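Long-range contacts in A197 (Sulfolobus turreted icosahedral virus, PDB 2C0N), which is a viral glycosyltransferase with the GT-A fold, and so probably transfers a sugar from an activated donor to an acceptor: residues Y82-G87 with G119-K124; I108-V113 with R161-S166; R2-I7 with K52-L57; I43-F48 with I131-F136. One frame throughout, in Å; residues are numbered along the deposited sequence.

Interaction 1. Residues Y82-G87 with G119-K124; sequences YDVVCG and GFTFIK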
# COMPACT_ATOMS: atom_id res chain seq x y z
N TYR A 82 2.20 -0.79 -32.63
CA TYR A 82 2.77 -1.70 -31.65
C TYR A 82 1.71 -2.34 -30.76
O TYR A 82 0.67 -1.74 -30.46
CB TYR A 82 3.87 -1.01 -30.85
CG TYR A 82 5.05 -0.76 -31.71
CD1 TYR A 82 5.97 -1.77 -31.98
CD2 TYR A 82 5.24 0.47 -32.31
CE1 TYR A 82 7.05 -1.56 -32.82
CE2 TYR A 82 6.33 0.71 -33.15
CZ TYR A 82 7.23 -0.32 -33.40
OH TYR A 82 8.27 -0.09 -34.25
N ASP A 83 1.99 -3.57 -30.31
CA ASP A 83 1.11 -4.26 -29.38
C ASP A 83 1.52 -4.08 -27.92
O ASP A 83 0.68 -4.13 -27.01
CB ASP A 83 1.06 -5.76 -29.74
CG ASP A 83 0.60 -6.01 -31.13
OD1 ASP A 83 -0.48 -5.52 -31.46
OD2 ASP A 83 1.32 -6.71 -31.92
N VAL A 84 2.80 -3.95 -27.68
CA VAL A 84 3.34 -3.94 -26.32
C VAL A 84 4.42 -2.88 -26.28
O VAL A 84 5.24 -2.78 -27.21
CB VAL A 84 3.98 -5.28 -25.98
CG1 VAL A 84 4.72 -5.23 -24.63
CG2 VAL A 84 2.93 -6.39 -26.01
N VAL A 85 4.39 -2.08 -25.23
CA VAL A 85 5.39 -1.05 -25.00
C VAL A 85 6.08 -1.36 -23.65
O VAL A 85 5.41 -1.52 -22.64
CB VAL A 85 4.77 0.33 -25.01
CG1 VAL A 85 5.78 1.37 -24.70
CG2 VAL A 85 4.13 0.61 -26.39
N CYS A 86 7.41 -1.46 -23.68
CA CYS A 86 8.22 -1.92 -22.53
C CYS A 86 8.98 -0.75 -21.92
O CYS A 86 9.50 0.07 -22.63
CB CYS A 86 9.28 -2.90 -22.98
SG CYS A 86 8.59 -4.30 -23.85
N GLY A 87 9.00 -0.72 -20.58
CA GLY A 87 9.84 0.20 -19.85
C GLY A 87 11.10 -0.45 -19.27
O GLY A 87 11.26 -1.70 -19.17
N GLY A 119 7.41 -6.71 -16.04
CA GLY A 119 7.38 -5.93 -14.84
C GLY A 119 7.13 -4.45 -15.00
O GLY A 119 7.04 -3.75 -14.01
N PHE A 120 7.07 -3.97 -16.23
CA PHE A 120 6.86 -2.55 -16.52
C PHE A 120 6.47 -2.46 -17.96
O PHE A 120 7.27 -2.09 -18.85
CB PHE A 120 8.17 -1.78 -16.25
CG PHE A 120 8.04 -0.27 -16.33
CD1 PHE A 120 6.82 0.36 -16.31
CD2 PHE A 120 9.18 0.49 -16.40
CE1 PHE A 120 6.74 1.75 -16.38
CE2 PHE A 120 9.11 1.87 -16.48
CZ PHE A 120 7.87 2.49 -16.44
N THR A 121 5.23 -2.83 -18.23
CA THR A 121 4.88 -3.26 -19.57
C THR A 121 3.44 -2.90 -19.86
O THR A 121 2.56 -3.24 -19.08
CB THR A 121 5.04 -4.77 -19.69
OG1 THR A 121 6.30 -5.19 -19.15
CG2 THR A 121 4.92 -5.23 -21.10
N PHE A 122 3.19 -2.25 -21.00
CA PHE A 122 1.88 -1.80 -21.38
C PHE A 122 1.43 -2.64 -22.57
O PHE A 122 2.17 -2.76 -23.53
CB PHE A 122 1.96 -0.33 -21.79
CG PHE A 122 2.40 0.60 -20.68
CD1 PHE A 122 3.75 0.71 -20.36
CD2 PHE A 122 1.48 1.30 -19.94
CE1 PHE A 122 4.17 1.53 -19.32
CE2 PHE A 122 1.88 2.11 -18.90
CZ PHE A 122 3.25 2.22 -18.59
N ILE A 123 0.23 -3.20 -22.49
CA ILE A 123 -0.26 -4.08 -23.54
C ILE A 123 -1.64 -3.61 -24.00
O ILE A 123 -2.54 -3.45 -23.21
CB ILE A 123 -0.35 -5.55 -23.08
CG1 ILE A 123 0.91 -5.96 -22.30
CG2 ILE A 123 -0.66 -6.42 -24.26
CD1 ILE A 123 0.86 -7.38 -21.76
N LYS A 124 -1.80 -3.43 -25.30
CA LYS A 124 -3.08 -2.91 -25.76
C LYS A 124 -4.19 -3.96 -25.86
O LYS A 124 -3.96 -5.14 -26.21
CB LYS A 124 -2.92 -2.14 -27.08
CG LYS A 124 -2.70 -2.92 -28.33
CD LYS A 124 -2.56 -1.95 -29.50
CE LYS A 124 -2.31 -2.60 -30.83
NZ LYS A 124 -1.90 -1.64 -31.91
O HOH W 1 9.89 -4.09 -18.94
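Val84-Gly87 and Phe120-Lys124 are antiparallel neighbours, with axes 4.7 Å apart at closest approach and directions 169° apart. Val85 and Phe122 form a hydrogen-bonded pair. Val85 N reaches Phe122 O at 2.9 Å, and Phe122 N reaches Val85 O at 2.9 Å. Val84 with Ile123 and Cys86 with Thr121 are non-hydrogen-bonded pairs. The pairing continues at both ends, through Lys124 N to Asp83 O (3.1 Å) and Gly87 N to Phe120 O (2.8 Å). A water also donates to Phe120 O and Gly87 O.

On one sheet face, Val84 CG1 meets Thr121 CG2 at 3.5 Å as the two side chains slant past each other. Val84 CG2 lies alongside Ile123 CG2. On the other face, the Phe122 ring turns its edge to Val85 O, and Phe78 of helix 71-80 packs on both residues. Phe120 CD2 comes within 3.5 Å of Gly87 CA, where there is no side chain to obstruct it. Opposite Phe59 of strand 56-60 stand two residues, Phe120 and Thr121, which makes a classic beta bulge.

Lys124 starts with CG between its backbone N and carbonyl carbon (chi1 74°), then runs straight past Asp83. Its NZ makes a weak hydrogen bond to Tyr82 O at 3.0 Å and another bond to Phe78 O. Asp83 OD2 accepts from Arg161 N. The buried strand centre thus relies on backbone bonds and largely apolar side chains, and charged groups are kept to its partly exposed end.

Interaction 2. Residues I108-V113 with R161-S166; sequences IFDGEV and RTYALS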
# COMPACT_ATOMS: atom_id res chain seq x y z
N ILE A 108 20.23 1.29 -22.30
CA ILE A 108 18.89 1.80 -22.59
C ILE A 108 18.84 2.39 -23.99
O ILE A 108 19.71 3.15 -24.36
CB ILE A 108 18.48 2.89 -21.56
CG1 ILE A 108 18.42 2.28 -20.16
CG2 ILE A 108 17.11 3.45 -21.90
CD1 ILE A 108 18.28 3.30 -19.02
N PHE A 109 17.84 2.02 -24.76
CA PHE A 109 17.61 2.63 -26.07
C PHE A 109 16.13 2.58 -26.47
O PHE A 109 15.36 1.69 -25.97
CB PHE A 109 18.46 1.94 -27.15
CG PHE A 109 18.08 0.52 -27.36
CD1 PHE A 109 17.05 0.19 -28.23
CD2 PHE A 109 18.70 -0.49 -26.67
CE1 PHE A 109 16.68 -1.12 -28.43
CE2 PHE A 109 18.32 -1.81 -26.85
CZ PHE A 109 17.31 -2.12 -27.73
N ASP A 110 15.75 3.52 -27.35
CA ASP A 110 14.44 3.49 -27.98
C ASP A 110 14.53 2.63 -29.20
O ASP A 110 15.31 2.93 -30.09
CB ASP A 110 13.99 4.86 -28.48
CG ASP A 110 13.55 5.76 -27.38
OD1 ASP A 110 12.53 5.44 -26.72
OD2 ASP A 110 14.22 6.80 -27.17
N GLY A 111 13.72 1.59 -29.26
CA GLY A 111 13.74 0.72 -30.40
C GLY A 111 12.85 -0.48 -30.23
O GLY A 111 12.35 -0.75 -29.15
N GLU A 112 12.61 -1.17 -31.34
CA GLU A 112 11.91 -2.44 -31.34
C GLU A 112 12.74 -3.50 -30.61
O GLU A 112 13.96 -3.57 -30.76
CB GLU A 112 11.59 -2.89 -32.78
CG GLU A 112 10.40 -3.88 -32.82
CD GLU A 112 10.12 -4.46 -34.16
OE1 GLU A 112 10.43 -3.79 -35.19
OE2 GLU A 112 9.60 -5.61 -34.16
N VAL A 113 12.07 -4.33 -29.81
CA VAL A 113 12.74 -5.42 -29.07
C VAL A 113 11.93 -6.71 -29.22
O VAL A 113 10.83 -6.68 -29.75
CB VAL A 113 12.93 -5.07 -27.56
CG1 VAL A 113 13.86 -3.87 -27.38
CG2 VAL A 113 11.59 -4.79 -26.87
N ARG A 161 4.09 -7.21 -31.53
CA ARG A 161 4.99 -6.18 -32.03
C ARG A 161 5.30 -5.29 -30.82
O ARG A 161 4.41 -4.69 -30.23
CB ARG A 161 4.35 -5.47 -33.20
CG ARG A 161 4.24 -6.48 -34.37
CD ARG A 161 3.91 -5.95 -35.68
NE ARG A 161 2.77 -5.04 -35.67
CZ ARG A 161 1.88 -4.93 -36.65
NH1 ARG A 161 1.94 -5.69 -37.74
NH2 ARG A 161 0.90 -4.04 -36.52
N THR A 162 6.58 -5.29 -30.44
CA THR A 162 7.04 -4.79 -29.15
C THR A 162 8.11 -3.67 -29.30
O THR A 162 9.05 -3.80 -30.06
CB THR A 162 7.59 -5.93 -28.27
OG1 THR A 162 6.62 -6.99 -28.19
CG2 THR A 162 7.90 -5.43 -26.83
N TYR A 163 7.91 -2.58 -28.56
CA TYR A 163 8.82 -1.41 -28.59
C TYR A 163 9.24 -1.06 -27.18
O TYR A 163 8.38 -1.05 -26.27
CB TYR A 163 8.10 -0.21 -29.19
CG TYR A 163 9.04 0.82 -29.71
CD1 TYR A 163 9.45 1.88 -28.92
CD2 TYR A 163 9.53 0.74 -31.01
CE1 TYR A 163 10.33 2.82 -29.39
CE2 TYR A 163 10.42 1.70 -31.50
CZ TYR A 163 10.80 2.74 -30.67
OH TYR A 163 11.68 3.70 -31.09
N ALA A 164 10.53 -0.79 -26.99
CA ALA A 164 11.09 -0.32 -25.71
C ALA A 164 11.32 1.19 -25.81
O ALA A 164 11.92 1.67 -26.77
CB ALA A 164 12.38 -1.05 -25.40
N LEU A 165 10.75 1.93 -24.86
CA LEU A 165 10.91 3.39 -24.79
C LEU A 165 11.92 3.76 -23.73
O LEU A 165 11.72 3.47 -22.56
CB LEU A 165 9.60 4.09 -24.44
CG LEU A 165 8.45 4.04 -25.46
CD1 LEU A 165 7.21 4.61 -24.85
CD2 LEU A 165 8.78 4.79 -26.73
N SER A 166 12.98 4.46 -24.11
CA SER A 166 13.90 4.99 -23.13
C SER A 166 13.27 5.99 -22.15
O SER A 166 13.84 6.25 -21.07
CB SER A 166 15.09 5.62 -23.80
OG SER A 166 14.67 6.76 -24.51
O HOH W 2 8.66 -6.67 -32.04
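Ser166 OG donates to Asp110 OD2 at 2.7 Å, the shortest direct polar bond between the two segments. Ser166 N donates to the other oxygen, Asp110 OD1, at 2.8 Å. Ser166 thus grips both carboxylate oxygens, and both of its donors come from well above the carboxylate plane. Ser166 OG sits between its own backbone N and carbonyl carbon (chi1 66°), which puts the hydroxyl on the same side as the N-H. Nearby, Ile108 CG2 packs on Ser166 CB.

Beyond this grip the chains pair as antiparallel strands. Gly111 N reaches Ala164 O at 3.1 Å, and Ala164 N reaches Gly111 O at 2.8 Å. Val113 N then donates to Thr162 O from above the carbonyl plane. Glu112 and Tyr163 form the non-hydrogen-bonded pair.

Tyr163 folds its ring back over the glycine. Gly111 O stands 3.6 Å above the ring plane, over its centre. Gly111 CA makes a CH-pi contact with the same ring, 4.0 Å from the centroid. Tyr82 also meets this ring, and Lys77 makes a cation-pi contact with it. On the other sheet face, Val113 CG1 touches Ala164 CB at 3.8 Å. Val113 CG2 meets Thr162 CG2 where the two side chains cross at about a right angle.

One water links Glu112 OE2, Val113 O and Thr162 N. The short strand is therefore pinned at one end by a carboxylate and at the other by water, with the aromatic ring lying over the glycine between them.

Interaction 3. Residues R2-I7 with K52-L57; sequences RTLFFI and KDYDTL. With SO4 (sulfate ion), chain D.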
# COMPACT_ATOMS: atom_id res chain seq x y z
N ARG A 2 -6.94 4.91 -21.58
CA ARG A 2 -7.15 4.63 -20.17
C ARG A 2 -6.49 3.31 -19.79
O ARG A 2 -6.76 2.27 -20.38
CB ARG A 2 -8.63 4.59 -19.81
CG ARG A 2 -8.83 4.59 -18.31
CD ARG A 2 -10.19 4.96 -17.87
NE ARG A 2 -10.46 6.34 -18.18
CZ ARG A 2 -10.02 7.41 -17.51
NH1 ARG A 2 -9.27 7.29 -16.41
NH2 ARG A 2 -10.33 8.61 -17.94
N THR A 3 -5.64 3.38 -18.78
CA THR A 3 -4.76 2.29 -18.40
C THR A 3 -5.14 1.77 -17.03
O THR A 3 -5.34 2.55 -16.09
CB THR A 3 -3.32 2.80 -18.38
OG1 THR A 3 -3.01 3.34 -19.67
CG2 THR A 3 -2.33 1.71 -18.04
N LEU A 4 -5.22 0.44 -16.95
CA LEU A 4 -5.43 -0.26 -15.72
C LEU A 4 -4.15 -1.02 -15.38
O LEU A 4 -3.70 -1.92 -16.13
CB LEU A 4 -6.60 -1.23 -15.83
CG LEU A 4 -7.09 -1.88 -14.54
CD1 LEU A 4 -7.35 -0.84 -13.48
CD2 LEU A 4 -8.33 -2.65 -14.82
N PHE A 5 -3.57 -0.64 -14.24
CA PHE A 5 -2.35 -1.28 -13.76
C PHE A 5 -2.65 -2.55 -12.97
O PHE A 5 -3.46 -2.54 -12.07
CB PHE A 5 -1.55 -0.32 -12.87
CG PHE A 5 -0.80 0.71 -13.64
CD1 PHE A 5 -1.47 1.76 -14.25
CD2 PHE A 5 0.57 0.64 -13.79
CE1 PHE A 5 -0.79 2.71 -14.98
CE2 PHE A 5 1.27 1.58 -14.52
CZ PHE A 5 0.56 2.63 -15.11
N PHE A 6 -1.96 -3.63 -13.28
CA PHE A 6 -2.09 -4.86 -12.51
C PHE A 6 -0.74 -5.11 -11.89
O PHE A 6 0.27 -5.20 -12.59
CB PHE A 6 -2.51 -6.02 -13.40
CG PHE A 6 -3.97 -5.96 -13.81
CD1 PHE A 6 -4.37 -5.19 -14.86
CD2 PHE A 6 -4.93 -6.65 -13.08
CE1 PHE A 6 -5.71 -5.10 -15.22
CE2 PHE A 6 -6.26 -6.58 -13.42
CZ PHE A 6 -6.65 -5.82 -14.48
N ILE A 7 -0.74 -5.21 -10.56
CA ILE A 7 0.47 -5.31 -9.79
C ILE A 7 0.50 -6.66 -9.05
O ILE A 7 -0.18 -6.81 -8.06
CB ILE A 7 0.55 -4.13 -8.79
CG1 ILE A 7 0.55 -2.78 -9.55
CG2 ILE A 7 1.77 -4.36 -7.83
CD1 ILE A 7 0.14 -1.53 -8.70
N LYS A 52 -14.20 -3.06 -19.94
CA LYS A 52 -14.13 -2.47 -21.29
C LYS A 52 -13.78 -0.98 -21.33
O LYS A 52 -13.41 -0.45 -22.38
CB LYS A 52 -15.45 -2.68 -22.05
CG LYS A 52 -15.98 -4.11 -22.07
CD LYS A 52 -14.89 -5.15 -22.32
CE LYS A 52 -15.42 -6.35 -23.10
NZ LYS A 52 -15.45 -6.01 -24.57
N ASP A 53 -13.86 -0.29 -20.20
CA ASP A 53 -13.43 1.11 -20.17
C ASP A 53 -11.93 1.29 -20.23
O ASP A 53 -11.43 2.39 -20.53
CB ASP A 53 -14.04 1.78 -18.96
CG ASP A 53 -15.48 2.07 -19.20
OD1 ASP A 53 -15.72 2.68 -20.26
OD2 ASP A 53 -16.34 1.61 -18.43
N TYR A 54 -11.21 0.20 -20.04
CA TYR A 54 -9.76 0.28 -20.00
C TYR A 54 -9.23 -0.23 -21.32
O TYR A 54 -9.67 -1.25 -21.81
CB TYR A 54 -9.22 -0.49 -18.80
CG TYR A 54 -9.74 0.16 -17.53
CD1 TYR A 54 -10.90 -0.28 -16.95
CD2 TYR A 54 -9.10 1.26 -16.97
CE1 TYR A 54 -11.41 0.34 -15.81
CE2 TYR A 54 -9.62 1.89 -15.83
CZ TYR A 54 -10.77 1.42 -15.25
OH TYR A 54 -11.32 2.05 -14.13
N ASP A 55 -8.29 0.53 -21.88
CA ASP A 55 -7.76 0.33 -23.23
C ASP A 55 -6.45 -0.42 -23.17
O ASP A 55 -6.03 -1.02 -24.15
CB ASP A 55 -7.43 1.67 -23.90
CG ASP A 55 -8.62 2.60 -23.98
OD1 ASP A 55 -9.69 2.16 -24.43
OD2 ASP A 55 -8.45 3.78 -23.61
N THR A 56 -5.75 -0.27 -22.04
CA THR A 56 -4.40 -0.73 -21.89
C THR A 56 -4.26 -1.45 -20.56
O THR A 56 -4.68 -0.95 -19.53
CB THR A 56 -3.41 0.46 -22.02
OG1 THR A 56 -3.57 1.06 -23.32
CG2 THR A 56 -1.98 0.00 -21.87
N LEU A 57 -3.67 -2.63 -20.61
CA LEU A 57 -3.31 -3.38 -19.41
C LEU A 57 -1.84 -3.08 -19.18
O LEU A 57 -1.01 -3.43 -20.03
CB LEU A 57 -3.50 -4.87 -19.65
CG LEU A 57 -3.55 -5.80 -18.42
CD1 LEU A 57 -3.97 -7.18 -18.81
CD2 LEU A 57 -2.22 -5.87 -17.76
S SO4 D . -10.69 7.94 -21.74
O1 SO4 D . -11.19 8.37 -23.04
O2 SO4 D . -9.31 7.54 -21.93
O3 SO4 D . -10.80 9.05 -20.81
O4 SO4 D . -11.44 6.80 -21.21
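Arg2 and Leu4 both set CG anti to the backbone N (chi1 -168° and -170°), which brings both side chains to Tyr54. Arg2 CG lies 3.6 Å from Tyr54 CD2, and the chain then bends at chi3 (-67°). Its guanidinium stands almost perpendicular to the tyrosine ring. Leu4 CD2 sits over one face of that ring, 4.3 Å from the centroid and offset toward the rim.

Arg2 also anchors the backbone. Arg2 N donates to Asp55 OD2 at 2.8 Å, on the anti side of the carboxylate. Arg2 O accepts from Asp55 N at 2.8 Å and from Thr56 N at 3.2 Å. Leu4 N reaches Thr56 O at 3.0 Å. With the bond from Thr56 N to Arg2 O, it makes the parallel Thr3-Thr56 bridge. Further along, Phe6 CD1 touches Leu57 CD2 at 3.7 Å, the side chains crossing at about a right angle.

Arg2 NE and NH2 donate to O4 and O3 of a sulfate, probably from the crystallisation liquor. Its NH1 forms a salt bridge with Glu27, which also accepts from Tyr54 OH. Tyr54 OH is bonded as well to His198 N of the second subunit, a nickel ligand in the C-terminal histidine run, evidently a tag.

Strand 3-8 lies between strands 28-31 and 56-60, parallel to both, with helix 37-50 in the connection between those two. This is the parallel beta-alpha-beta core of the Rossmann-like GT-A fold.

Interaction 4. Residues I43-F48 with I131-F136; sequences IALDMF and IKRPAF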
# COMPACT_ATOMS: atom_id res chain seq x y z
N ILE A 43 -5.11 -14.19 -14.21
CA ILE A 43 -6.24 -13.56 -13.53
C ILE A 43 -6.36 -12.12 -14.00
O ILE A 43 -7.46 -11.65 -14.32
CB ILE A 43 -6.02 -13.61 -12.01
CG1 ILE A 43 -6.22 -15.03 -11.50
CG2 ILE A 43 -6.98 -12.64 -11.25
CD1 ILE A 43 -5.73 -15.25 -10.12
N ALA A 44 -5.23 -11.41 -14.04
CA ALA A 44 -5.21 -10.01 -14.51
C ALA A 44 -5.82 -9.88 -15.90
O ALA A 44 -6.70 -9.05 -16.09
CB ALA A 44 -3.82 -9.48 -14.53
N LEU A 45 -5.34 -10.68 -16.86
CA LEU A 45 -5.92 -10.73 -18.23
C LEU A 45 -7.43 -10.97 -18.24
O LEU A 45 -8.17 -10.28 -18.92
CB LEU A 45 -5.22 -11.80 -19.06
CG LEU A 45 -5.64 -11.91 -20.53
CD1 LEU A 45 -5.54 -10.56 -21.25
CD2 LEU A 45 -4.83 -12.98 -21.26
N ASP A 46 -7.89 -11.95 -17.48
CA ASP A 46 -9.33 -12.21 -17.37
C ASP A 46 -10.14 -11.02 -16.85
O ASP A 46 -11.23 -10.74 -17.36
CB ASP A 46 -9.57 -13.38 -16.44
CG ASP A 46 -9.20 -14.69 -17.06
OD1 ASP A 46 -9.00 -14.75 -18.28
OD2 ASP A 46 -9.12 -15.68 -16.30
N MSE A 47 -9.67 -10.40 -15.79
CA MSE A 47 -10.34 -9.23 -15.25
C MSE A 47 -10.30 -8.06 -16.27
O MSE A 47 -11.31 -7.45 -16.56
CB MSE A 47 -9.68 -8.79 -13.95
CG MSE A 47 -9.92 -9.77 -12.75
SE MSE A 47 -8.92 -9.14 -11.20
CE MSE A 47 -9.93 -7.46 -10.94
N PHE A 48 -9.12 -7.80 -16.81
CA PHE A 48 -8.95 -6.70 -17.77
C PHE A 48 -9.90 -6.80 -18.94
O PHE A 48 -10.54 -5.80 -19.30
CB PHE A 48 -7.52 -6.65 -18.29
CG PHE A 48 -7.33 -5.67 -19.39
CD1 PHE A 48 -7.23 -4.32 -19.12
CD2 PHE A 48 -7.31 -6.09 -20.71
CE1 PHE A 48 -7.10 -3.39 -20.16
CE2 PHE A 48 -7.15 -5.16 -21.75
CZ PHE A 48 -7.06 -3.83 -21.48
N ILE A 131 -5.49 -12.83 -28.71
CA ILE A 131 -4.50 -13.87 -28.42
C ILE A 131 -5.22 -15.12 -27.93
O ILE A 131 -6.35 -15.06 -27.44
CB ILE A 131 -3.41 -13.46 -27.43
CG1 ILE A 131 -4.01 -13.03 -26.11
CG2 ILE A 131 -2.48 -12.38 -28.09
CD1 ILE A 131 -3.00 -12.55 -25.09
N LYS A 132 -4.56 -16.24 -28.09
CA LYS A 132 -5.11 -17.48 -27.57
C LYS A 132 -4.99 -17.43 -26.05
O LYS A 132 -3.95 -16.97 -25.52
CB LYS A 132 -4.44 -18.68 -28.25
CG LYS A 132 -4.99 -18.89 -29.67
CD LYS A 132 -4.72 -20.26 -30.24
CE LYS A 132 -5.58 -20.53 -31.48
NZ LYS A 132 -5.63 -21.97 -31.84
N ARG A 133 -6.10 -17.79 -25.37
CA ARG A 133 -6.19 -17.85 -23.91
C ARG A 133 -6.35 -19.28 -23.43
O ARG A 133 -7.12 -20.05 -24.03
CB ARG A 133 -7.37 -17.02 -23.39
CG ARG A 133 -7.03 -15.57 -23.04
CD ARG A 133 -7.98 -15.00 -21.94
NE ARG A 133 -9.25 -14.54 -22.51
CZ ARG A 133 -10.38 -14.32 -21.82
NH1 ARG A 133 -10.45 -14.50 -20.51
NH2 ARG A 133 -11.46 -13.91 -22.48
N PRO A 134 -5.67 -19.65 -22.33
CA PRO A 134 -4.89 -18.79 -21.41
C PRO A 134 -3.49 -18.41 -21.98
O PRO A 134 -2.88 -19.20 -22.71
CB PRO A 134 -4.78 -19.65 -20.13
CG PRO A 134 -5.30 -21.03 -20.49
CD PRO A 134 -5.57 -21.07 -21.96
N ALA A 135 -3.00 -17.22 -21.60
CA ALA A 135 -1.90 -16.50 -22.26
C ALA A 135 -0.51 -16.55 -21.59
O ALA A 135 0.51 -16.30 -22.24
CB ALA A 135 -2.31 -15.02 -22.39
N PHE A 136 -0.49 -16.79 -20.29
CA PHE A 136 0.77 -16.80 -19.52
C PHE A 136 1.01 -18.17 -18.94
O PHE A 136 0.16 -18.73 -18.26
CB PHE A 136 0.73 -15.77 -18.39
CG PHE A 136 0.49 -14.39 -18.86
CD1 PHE A 136 -0.78 -13.86 -18.83
CD2 PHE A 136 1.53 -13.64 -19.40
CE1 PHE A 136 -1.00 -12.58 -19.29
CE2 PHE A 136 1.29 -12.37 -19.89
CZ PHE A 136 0.04 -11.85 -19.83
O HOH W 3 -12.27 -12.26 -19.30
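Asp46 and Arg133 carry the polar part of this contact. Arg133 NH1 donates to Asp46 OD1 at 2.7 Å, forming a salt bridge bent to 138° at the hydrogen. The carboxylate oxygen lies near the guanidinium plane, at its edge. The nitrogen, however, meets Asp46 OD1 from above the carboxylate plane, and the two planes are 62° apart. A water donates to Asp46 O at 2.7 Å and accepts a weak bond from Arg133 NH1 at 3.1 Å. The same NH1 thus serves the side chain directly and the helix carbonyl through water.

Two more donors of the loop are met from helix 37-50. Glu42 OE2 takes Ala135 N and Glu42 OE1 takes Phe136 N, so one carboxylate holds two successive backbone amides.

Leu45 forms the apolar part. With CG anti to its backbone N (chi1 -176°), it extends CD2 into the loop. Leu45 CD2 is 3.4 Å from Ala135 CB, a tight contact, and 3.8 Å from Arg133 CD. Ile131 CD1 lies a little farther off, at 4.3 Å from Leu45 CD2. Leu45 CB faces the edge of the Phe136 ring, which also meets the ring of Phe154.

The loop thus docks on the helix through the Leu45 side chain, with acidic groups binding its arginine and amides. Arg133 is exposed and Asp46 partly so, so solvent would be expected to weaken the attraction of the bridge.

How the interactions relate
From the N terminus, strand 3-8 pairs with strand 56-60, and interaction 3 closes the first loop. Interaction 4 opens inside that loop, on helix 37-50, and closes beyond it at 131-136, so the two cross. They touch where Phe6 and Phe48 pack between helix and strands. Interaction 1 (82-87 with 119-124) is nested within interaction 4 and follows interaction 3 in series. Interaction 2 opens at 108-113 and closes at 161-166, crossing both 1 and 4. Strands 56-60, 120-124, 84-88 and 162-173 are successive neighbours, so interactions 3, 1 and 2 share one mixed sheet. Interaction 4 ties a loop to the helix packed against it.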